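Local coordinates for uncharacterized protein lp_0118 (Lactobacillus plantarum, PDB 3K2Y), which is uncharacterised but carries a HIRAN domain and probably binds nucleic acid, with a zinc-binding role also suggested, at residues Q38-N43 and A49-T54. Sequence-based numbering, arbitrary orientation.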
loop_
_atom_site.group_PDB
_atom_site.type_symbol
_atom_site.label_atom_id
_atom_site.label_comp_id
_atom_site.label_asym_id
_atom_site.label_seq_id
_atom_site.Cartn_x
_atom_site.Cartn_y
_atom_site.Cartn_z
ATOM N N GLN A 38 3.409 -11.408 -7.347
ATOM C CA GLN A 38 4.295 -11.333 -6.201
ATOM C C GLN A 38 3.518 -11.103 -4.916
ATOM O O GLN A 38 2.788 -10.119 -4.781
ATOM C CB GLN A 38 5.304 -10.200 -6.380
ATOM C CG GLN A 38 6.371 -10.164 -5.297
ATOM C CD GLN A 38 7.350 -9.018 -5.476
ATOM O OE1 GLN A 38 7.056 -7.870 -5.134
ATOM N NE2 GLN A 38 8.520 -9.323 -6.028
ATOM N N ARG A 39 3.687 -12.022 -3.974
ATOM C CA ARG A 39 3.028 -11.933 -2.686
ATOM C C ARG A 39 3.805 -10.958 -1.804
ATOM O O ARG A 39 5.028 -11.051 -1.685
ATOM C CB ARG A 39 2.992 -13.312 -2.021
ATOM C CG ARG A 39 2.274 -13.334 -0.688
ATOM C CD ARG A 39 0.782 -13.096 -0.863
ATOM N NE ARG A 39 0.178 -12.486 0.319
ATOM C CZ ARG A 39 0.169 -13.042 1.523
ATOM N NH1 ARG A 39 0.731 -14.226 1.709
ATOM N NH2 ARG A 39 -0.398 -12.420 2.542
ATOM N N GLU A 40 3.095 -10.017 -1.191
ATOM C CA GLU A 40 3.740 -9.047 -0.316
ATOM C C GLU A 40 3.028 -9.046 1.035
ATOM O O GLU A 40 2.257 -8.140 1.344
ATOM C CB GLU A 40 3.696 -7.652 -0.948
ATOM C CG GLU A 40 4.135 -7.622 -2.401
ATOM C CD GLU A 40 4.189 -6.215 -2.979
ATOM O OE1 GLU A 40 3.345 -5.377 -2.598
ATOM O OE2 GLU A 40 5.067 -5.954 -3.829
ATOM N N SER A 41 3.283 -10.074 1.838
ATOM C CA SER A 41 2.647 -10.172 3.145
ATOM C C SER A 41 3.177 -9.091 4.074
ATOM O O SER A 41 2.660 -8.907 5.171
ATOM C CB SER A 41 2.889 -11.553 3.764
ATOM O OG SER A 41 4.226 -11.699 4.205
ATOM N N GLY A 42 4.206 -8.378 3.623
ATOM C CA GLY A 42 4.789 -7.315 4.422
ATOM C C GLY A 42 4.263 -5.940 4.030
ATOM O O GLY A 42 4.694 -4.922 4.577
ATOM N N ASN A 43 3.330 -5.902 3.080
ATOM C CA ASN A 43 2.757 -4.634 2.638
ATOM C C ASN A 43 2.063 -3.968 3.836
ATOM O O ASN A 43 1.170 -4.551 4.454
ATOM C CB ASN A 43 1.765 -4.874 1.490
ATOM C CG ASN A 43 1.277 -3.579 0.853
ATOM O OD1 ASN A 43 0.626 -2.763 1.507
ATOM N ND2 ASN A 43 1.591 -3.387 -0.426
ATOM N N ALA A 49 -1.814 -8.385 0.348
ATOM C CA ALA A 49 -1.376 -7.765 -0.894
ATOM C C ALA A 49 -0.675 -8.710 -1.859
ATOM O O ALA A 49 0.050 -9.625 -1.454
ATOM C CB ALA A 49 -0.460 -6.586 -0.587
ATOM N N ILE A 50 -0.912 -8.462 -3.143
ATOM C CA ILE A 50 -0.317 -9.219 -4.231
ATOM C C ILE A 50 -0.120 -8.254 -5.391
ATOM O O ILE A 50 -1.085 -7.875 -6.061
ATOM C CB ILE A 50 -1.224 -10.358 -4.732
ATOM C CG1 ILE A 50 -1.507 -11.356 -3.616
ATOM C CG2 ILE A 50 -0.544 -11.078 -5.886
ATOM C CD1 ILE A 50 -2.533 -12.403 -4.012
ATOM N N SER A 51 1.126 -7.846 -5.615
ATOM C CA SER A 51 1.431 -6.940 -6.710
ATOM C C SER A 51 1.545 -7.714 -8.019
ATOM O O SER A 51 1.882 -8.901 -8.033
ATOM C CB SER A 51 2.725 -6.161 -6.432
ATOM O OG SER A 51 3.784 -7.005 -6.008
ATOM N N VAL A 52 1.238 -7.034 -9.117
ATOM C CA VAL A 52 1.292 -7.636 -10.440
ATOM C C VAL A 52 2.456 -7.026 -11.217
ATOM O O VAL A 52 2.782 -5.848 -11.043
ATOM C CB VAL A 52 -0.033 -7.399 -11.198
ATOM C CG1 VAL A 52 -0.026 -8.155 -12.525
ATOM C CG2 VAL A 52 -1.205 -7.844 -10.325
ATOM N N TRP A 53 3.092 -7.832 -12.062
ATOM C CA TRP A 53 4.230 -7.360 -12.835
ATOM C C TRP A 53 4.281 -7.927 -14.249
ATOM O O TRP A 53 3.664 -8.950 -14.548
ATOM C CB TRP A 53 5.533 -7.712 -12.117
ATOM C CG TRP A 53 5.594 -7.266 -10.691
ATOM C CD1 TRP A 53 4.888 -7.777 -9.639
ATOM C CD2 TRP A 53 6.424 -6.232 -10.153
ATOM N NE1 TRP A 53 5.229 -7.127 -8.479
ATOM C CE2 TRP A 53 6.169 -6.174 -8.763
ATOM C CE3 TRP A 53 7.360 -5.348 -10.709
ATOM C CZ2 TRP A 53 6.818 -5.266 -7.919
ATOM C CZ3 TRP A 53 8.008 -4.444 -9.869
ATOM C CH2 TRP A 53 7.731 -4.411 -8.488
ATOM N N THR A 54 5.027 -7.241 -15.111
ATOM C CA THR A 54 5.209 -7.653 -16.496
ATOM C C THR A 54 6.321 -8.691 -16.524
ATOM O O THR A 54 7.068 -8.834 -15.554
ATOM C CB THR A 54 5.628 -6.461 -17.381
ATOM O OG1 THR A 54 4.543 -5.531 -17.469
ATOM C CG2 THR A 54 5.995 -6.929 -18.781
#
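Gln38 and Ser51 form an antiparallel hydrogen-bonded pair of a beta hairpin in the closed barrel of this HIRAN-domain protein, a worked example of how a serine hydroxyl can join side chains from both arms of a hairpin on one face. The two backbone bonds of the pair are Gln38 N to Ser51 O (3.0 Å) and Ser51 N to Gln38 O (2.9 Å). Past the non-hydrogen-bonded pair Arg39 and Ile50, Glu40 N reaches Ala49 O at 3.1 Å. On the face shared by Gln38 and Ser51, Ser51 OG gives its proton to Glu40 OE2 (2.7 Å), which it meets from above the carboxylate plane, 79° out of it. The same hydroxyl accepts a proton from Trp53 NE1 (2.9 Å), and so links the carboxylate to the indole. Glu40 CG stands beside its own backbone N (chi1 -48°), and the extended chain carries the carboxylate over to the serine. A leucine in place of Glu40 would probably leave the Ser51 hydroxyl without its acceptor. On the reverse face Arg39 passes Ile50, its guanidinium salt-bridged to Asp76 of helix 68-76. Beyond, the type I turn from Glu40 to Asn43 brings Asn43 CB within 3.5 Å of Ala49 CB.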